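Local structure of beta-galactosidase (Trichoderma reesei, 3OG2) at residues A[74-79]-A[119-124]; A[333-338]-A[787-792]. The protein probably hydrolyses terminal non-reducing beta-D-galactose residues of beta-D-galactosides, as a family 35 glycoside hydrolase. One frame throughout, in Å; residues are numbered along the deposited sequence.

Interaction 1: residues A[74-79]-A[119-124]. With GOL (glycerol), chain G.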
loop_
_atom_site.group_PDB
_atom_site.type_symbol
_atom_site.label_atom_id
_atom_site.label_comp_id
_atom_site.label_asym_id
_atom_site.label_seq_id
_atom_site.Cartn_x
_atom_site.Cartn_y
_atom_site.Cartn_z
ATOM N N SER A 74 -8.261 -2.764 -4.821
ATOM C CA SER A 74 -9.056 -2.365 -3.667
ATOM C C SER A 74 -8.498 -1.092 -3.072
ATOM O O SER A 74 -7.288 -0.977 -2.963
ATOM C CB SER A 74 -8.960 -3.527 -2.658
ATOM O OG SER A 74 -9.564 -3.183 -1.416
ATOM N N PHE A 75 -9.390 -0.145 -2.715
ATOM C CA PHE A 75 -8.880 1.126 -2.217
ATOM C C PHE A 75 -9.716 1.624 -1.059
ATOM O O PHE A 75 -10.936 1.452 -1.031
ATOM C CB PHE A 75 -8.847 2.183 -3.308
ATOM C CG PHE A 75 -10.207 2.649 -3.826
ATOM C CD1 PHE A 75 -10.936 1.919 -4.773
ATOM C CD2 PHE A 75 -10.759 3.836 -3.328
ATOM C CE1 PHE A 75 -12.175 2.395 -5.231
ATOM C CE2 PHE A 75 -11.984 4.306 -3.808
ATOM C CZ PHE A 75 -12.687 3.585 -4.754
ATOM N N TYR A 76 -9.043 2.301 -0.132
ATOM C CA TYR A 76 -9.705 3.058 0.918
ATOM C C TYR A 76 -9.903 4.492 0.443
ATOM O O TYR A 76 -9.134 4.996 -0.410
ATOM C CB TYR A 76 -8.852 3.074 2.192
ATOM C CG TYR A 76 -8.932 1.838 3.063
ATOM C CD1 TYR A 76 -10.147 1.188 3.373
ATOM C CD2 TYR A 76 -7.740 1.391 3.654
ATOM C CE1 TYR A 76 -10.137 0.067 4.228
ATOM C CE2 TYR A 76 -7.747 0.290 4.496
ATOM C CZ TYR A 76 -8.944 -0.355 4.771
ATOM O OH TYR A 76 -8.887 -1.448 5.594
ATOM N N VAL A 77 -10.857 5.157 1.099
ATOM C CA VAL A 77 -10.960 6.626 1.065
ATOM C C VAL A 77 -10.793 7.112 2.490
ATOM O O VAL A 77 -11.373 6.481 3.408
ATOM C CB VAL A 77 -12.299 7.103 0.492
ATOM C CG1 VAL A 77 -12.294 8.628 0.426
ATOM C CG2 VAL A 77 -12.598 6.463 -0.849
ATOM N N ASP A 78 -10.002 8.164 2.710
ATOM C CA ASP A 78 -9.726 8.672 4.052
ATOM C C ASP A 78 -10.581 9.895 4.319
ATOM O O ASP A 78 -10.311 11.006 3.809
ATOM C CB ASP A 78 -8.218 8.987 4.124
ATOM C CG ASP A 78 -7.786 9.439 5.478
ATOM O OD1 ASP A 78 -8.582 9.632 6.415
ATOM O OD2 ASP A 78 -6.517 9.622 5.654
ATOM N N TRP A 79 -11.610 9.710 5.150
ATOM C CA TRP A 79 -12.575 10.777 5.461
ATOM C C TRP A 79 -11.848 12.005 6.002
ATOM O O TRP A 79 -12.218 13.144 5.652
ATOM C CB TRP A 79 -13.561 10.169 6.488
ATOM C CG TRP A 79 -14.589 11.085 7.055
ATOM C CD1 TRP A 79 -14.994 12.359 6.657
ATOM C CD2 TRP A 79 -15.400 10.768 8.202
ATOM N NE1 TRP A 79 -15.981 12.815 7.487
ATOM C CE2 TRP A 79 -16.253 11.864 8.445
ATOM C CE3 TRP A 79 -15.477 9.662 9.042
ATOM C CZ2 TRP A 79 -17.167 11.882 9.488
ATOM C CZ3 TRP A 79 -16.376 9.662 10.080
ATOM C CH2 TRP A 79 -17.209 10.775 10.293
ATOM N N ILE A 119 -11.732 3.316 8.378
ATOM C CA ILE A 119 -10.902 2.481 7.519
ATOM C C ILE A 119 -9.699 1.861 8.232
ATOM O O ILE A 119 -9.101 0.930 7.691
ATOM C CB ILE A 119 -10.393 3.264 6.254
ATOM C CG1 ILE A 119 -9.541 4.474 6.600
ATOM C CG2 ILE A 119 -11.573 3.615 5.341
ATOM C CD1 ILE A 119 -8.793 5.054 5.414
ATOM N N ASN A 120 -9.320 2.346 9.418
ATOM C CA ASN A 120 -8.112 1.859 10.131
ATOM C C ASN A 120 -6.902 2.271 9.298
ATOM O O ASN A 120 -6.551 3.455 9.323
ATOM C CB ASN A 120 -8.228 0.345 10.418
ATOM C CG ASN A 120 -7.404 -0.043 11.623
ATOM O OD1 ASN A 120 -7.602 0.509 12.745
ATOM N ND2 ASN A 120 -6.441 -0.940 11.466
ATOM N N ALA A 121 -6.290 1.357 8.538
ATOM C CA ALA A 121 -5.380 1.730 7.457
ATOM C C ALA A 121 -4.078 2.348 7.877
ATOM O O ALA A 121 -3.281 2.827 7.039
ATOM C CB ALA A 121 -6.054 2.659 6.433
ATOM N N GLU A 122 -3.778 2.317 9.169
ATOM C CA GLU A 122 -2.587 2.998 9.708
ATOM C C GLU A 122 -2.542 4.488 9.329
ATOM O O GLU A 122 -1.493 5.097 9.192
ATOM C CB GLU A 122 -1.293 2.284 9.298
ATOM C CG GLU A 122 -1.157 0.923 10.037
ATOM C CD GLU A 122 -2.057 -0.158 9.463
ATOM O OE1 GLU A 122 -1.923 -0.487 8.243
ATOM O OE2 GLU A 122 -2.859 -0.753 10.232
ATOM N N VAL A 123 -3.738 5.086 9.198
ATOM C CA VAL A 123 -3.865 6.517 8.948
ATOM C C VAL A 123 -4.338 7.197 10.243
ATOM O O VAL A 123 -4.948 6.563 11.127
ATOM C CB VAL A 123 -4.812 6.910 7.802
ATOM C CG1 VAL A 123 -4.339 6.234 6.500
ATOM C CG2 VAL A 123 -6.288 6.634 8.079
ATOM N N SER A 124 -4.078 8.509 10.318
ATOM C CA SER A 124 -4.477 9.274 11.499
ATOM C C SER A 124 -5.993 9.098 11.735
ATOM O O SER A 124 -6.797 9.250 10.811
ATOM C CB SER A 124 -4.161 10.753 11.263
ATOM O OG SER A 124 -4.457 11.466 12.466
HETATM C C1 GOL G . -4.913 -2.455 7.903
HETATM O O1 GOL G . -4.783 -2.245 9.314
HETATM C C2 GOL G . -6.379 -2.539 7.493
HETATM O O2 GOL G . -6.933 -1.281 7.667
HETATM C C3 GOL G . -7.133 -3.565 8.326
HETATM O O3 GOL G . -8.485 -3.593 7.805
#

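Interaction 2: residues A[333-338]-A[787-792]. With GLC (alpha-D-glucopyranose), chain C.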
loop_
_atom_site.group_PDB
_atom_site.type_symbol
_atom_site.label_atom_id
_atom_site.label_comp_id
_atom_site.label_asym_id
_atom_site.label_seq_id
_atom_site.Cartn_x
_atom_site.Cartn_y
_atom_site.Cartn_z
ATOM N N LEU A 333 -0.657 12.442 7.275
ATOM C CA LEU A 333 -1.926 11.644 7.195
ATOM C C LEU A 333 -1.820 10.383 8.010
ATOM O O LEU A 333 -2.875 9.766 8.231
ATOM C CB LEU A 333 -2.302 11.399 5.728
ATOM C CG LEU A 333 -1.435 10.438 4.923
ATOM C CD1 LEU A 333 -1.872 8.978 5.095
ATOM C CD2 LEU A 333 -1.543 10.763 3.426
ATOM N N GLY A 334 -0.634 9.914 8.413
ATOM C CA GLY A 334 -0.488 8.660 9.100
ATOM C C GLY A 334 -0.816 8.712 10.576
ATOM O O GLY A 334 -0.860 9.750 11.210
ATOM N N HIS A 335 -0.975 7.485 11.173
ATOM C CA HIS A 335 -1.172 7.415 12.627
ATOM C C HIS A 335 0.125 7.305 13.389
ATOM O O HIS A 335 1.190 7.068 12.778
ATOM C CB HIS A 335 -2.099 6.199 12.930
ATOM C CG HIS A 335 -1.423 4.872 12.912
ATOM N ND1 HIS A 335 -1.868 3.847 13.738
ATOM C CD2 HIS A 335 -0.423 4.359 12.162
ATOM C CE1 HIS A 335 -1.130 2.786 13.504
ATOM N NE2 HIS A 335 -0.233 3.051 12.561
ATOM N N PRO A 336 0.109 7.420 14.718
ATOM C CA PRO A 336 1.334 7.358 15.493
ATOM C C PRO A 336 2.037 6.012 15.483
ATOM O O PRO A 336 3.226 5.977 15.819
ATOM C CB PRO A 336 0.886 7.614 16.944
ATOM C CG PRO A 336 -0.365 8.462 16.747
ATOM C CD PRO A 336 -1.033 7.823 15.555
ATOM N N GLY A 337 1.331 4.942 15.126
ATOM C CA GLY A 337 1.931 3.600 15.083
ATOM C C GLY A 337 2.787 3.327 13.866
ATOM O O GLY A 337 3.237 2.164 13.702
ATOM N N GLY A 338 2.954 4.335 13.018
ATOM C CA GLY A 338 3.815 4.271 11.849
ATOM C C GLY A 338 4.498 5.622 11.691
ATOM O O GLY A 338 4.260 6.558 12.442
ATOM N N LEU A 787 -3.431 11.045 15.087
ATOM C CA LEU A 787 -4.445 10.594 16.042
ATOM C C LEU A 787 -4.514 9.072 15.983
ATOM O O LEU A 787 -4.258 8.456 14.913
ATOM C CB LEU A 787 -5.807 11.195 15.647
ATOM C CG LEU A 787 -5.767 12.734 15.586
ATOM C CD1 LEU A 787 -7.150 13.283 15.259
ATOM C CD2 LEU A 787 -5.246 13.307 16.905
ATOM N N ASP A 788 -4.794 8.461 17.119
ATOM C CA ASP A 788 -4.799 7.008 17.168
ATOM C C ASP A 788 -5.982 6.430 16.373
ATOM O O ASP A 788 -7.002 7.098 16.149
ATOM C CB ASP A 788 -4.915 6.523 18.622
ATOM C CG ASP A 788 -3.660 6.833 19.438
ATOM O OD1 ASP A 788 -2.552 7.092 18.899
ATOM O OD2 ASP A 788 -3.728 6.792 20.692
ATOM N N GLU A 789 -5.827 5.164 15.983
ATOM C CA GLU A 789 -6.897 4.363 15.441
ATOM C C GLU A 789 -7.946 4.013 16.496
ATOM O O GLU A 789 -7.826 4.324 17.692
ATOM C CB GLU A 789 -6.292 3.059 14.819
ATOM C CG GLU A 789 -5.557 3.374 13.518
ATOM C CD GLU A 789 -4.808 2.162 13.009
ATOM O OE1 GLU A 789 -4.274 1.367 13.880
ATOM O OE2 GLU A 789 -4.728 1.974 11.789
ATOM N N ASN A 790 -9.029 3.381 15.999
ATOM C CA ASN A 790 -10.189 3.047 16.828
ATOM C C ASN A 790 -10.674 1.662 16.449
ATOM O O ASN A 790 -11.836 1.420 16.107
ATOM C CB ASN A 790 -11.298 4.102 16.608
ATOM C CG ASN A 790 -12.226 4.183 17.804
ATOM O OD1 ASN A 790 -12.068 5.090 18.622
ATOM N ND2 ASN A 790 -13.203 3.275 17.947
ATOM N N TRP A 791 -9.730 0.696 16.537
ATOM C CA TRP A 791 -9.984 -0.633 16.011
ATOM C C TRP A 791 -10.973 -1.419 16.830
ATOM O O TRP A 791 -11.631 -2.334 16.304
ATOM C CB TRP A 791 -8.662 -1.432 15.866
ATOM C CG TRP A 791 -8.934 -2.690 15.101
ATOM C CD1 TRP A 791 -8.967 -2.840 13.747
ATOM C CD2 TRP A 791 -9.212 -3.981 15.653
ATOM N NE1 TRP A 791 -9.248 -4.125 13.418
ATOM C CE2 TRP A 791 -9.406 -4.866 14.561
ATOM C CE3 TRP A 791 -9.303 -4.401 17.000
ATOM C CZ2 TRP A 791 -9.696 -6.200 14.753
ATOM C CZ3 TRP A 791 -9.597 -5.759 17.186
ATOM C CH2 TRP A 791 -9.779 -6.597 16.074
ATOM N N THR A 792 -11.153 -1.139 18.099
ATOM C CA THR A 792 -12.087 -1.909 18.953
ATOM C C THR A 792 -13.294 -1.003 19.207
ATOM O O THR A 792 -13.240 -0.003 19.924
ATOM C CB THR A 792 -11.446 -2.266 20.269
ATOM O OG1 THR A 792 -10.280 -3.092 19.993
ATOM C CG2 THR A 792 -12.397 -3.033 21.178
HETATM C C1 GLC C . -0.661 -3.410 17.072
HETATM C C2 GLC C . -1.494 -4.530 16.496
HETATM C C3 GLC C . -2.539 -4.171 15.464
HETATM C C4 GLC C . -3.160 -2.810 15.723
HETATM C C5 GLC C . -2.004 -1.801 15.892
HETATM C C6 GLC C . -2.489 -0.416 15.704
HETATM O O2 GLC C . -0.663 -5.534 15.955
HETATM O O3 GLC C . -3.537 -5.177 15.493
HETATM O O4 GLC C . -3.971 -2.388 14.642
HETATM O O5 GLC C . -1.281 -2.132 17.060
HETATM O O6 GLC C . -1.934 0.687 16.318
HETATM O O HOH W 1 -3.181 3.918 16.180
#

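Interaction 1: residues A[74-79]-A[119-124]
Tyr76 lays its side chain along Ile119 and Ala121. CG stands anti to the carbonyl carbon (chi1 -80°), which sends the ring toward the loop 119-124. Tyr76 CB meets Ile119 CD1 at 3.8 Å, and farther out Tyr76 CD1 meets Ile119 CG2 at 3.4 Å. Over one face of the ring lies the branched Ile119, whose CB makes a CH-pi contact 3.7 Å from the Tyr76 ring centroid, 17° off the normal. CD2 and CE2 rest on Ala121 CB, whose small methyl suits a place this close to the ring. At the tip, Tyr76 OH bonds to Asn179 OD1 and accepts from glycerol O2 at 2.9 Å. The same O2 accepts from Ala121 N, while glycerol O1 accepts from Asn120 ND2 and donates to Glu122 OE2 at 2.6 Å. The glycerol thus occupies the site where Tyr76 and residues 119-122 bind beta-D-galactose. A phenylalanine here would keep the ring packing but would probably leave Asn179 OD1 and the ligand hydroxyl without their phenolic partner. The contact lies at the end of strand 72-76, which pairs between strands 38-47 and 110-116 in the TIM barrel, with Val77 turned back onto helix 144-163.

Interaction 2: residues A[333-338]-A[787-792]
His335 and Glu789 are brought across each other at a slant by their torsions, planes 46° apart: His335 CG lies between its backbone N and carbonyl carbon (chi1 79°), while Glu789 CG, anti to the carbonyl carbon, leads into an extended chain (chi2 172°). His335 ND1 is 3.5 Å from Glu789 OE1, but the angle is too poor for a hydrogen bond. Glu789 OE2 accepts a hydrogen bond from Glu122 N, which holds the carboxylate in place. A water bridges the ring to the backbone instead, 2.8 Å from His335 ND1 and accepting from Glu789 N at 2.9 Å. Histidine suits the spot, a ring nitrogen reaching the water while the ring slants across the carboxylate. Residues His335 to Gly338 form a type I beta turn in a loop after strand 318-321 of the TIM barrel, folding Gly337 N over the centre of one His335 ring face. Pro336, second in this turn, sets CD 3.3 Å from Leu787 O and CG 3.4 Å from Asp788 OD1, whose salt-bridge partner is Arg802. Beyond lies a glucose of a glycan carried by the protein: its C6 is 3.1 Å from Glu789 OE1, its O6 at the edge of the His335 ring.

Both contacts are buried, but interaction 1 lies deeper, its centre about 10 Å from the centre of the chain, against about 16 Å for that of interaction 2. The first stays within the TIM barrel; the second joins a barrel loop to one from a beta-rich region 449 residues later. Apolar packing on an aromatic ring dominates the first; the second relies on water, a carboxylate and a proline against one backbone carbonyl and a carboxylate oxygen. They meet through loop 119-124: Glu122 N bonds to Glu789 OE2 at 2.8 Å, and Ser124 N to Leu333 O at 2.7 Å. Both segments of interaction 2 thus bond to the backbone of the galactose-binding loop.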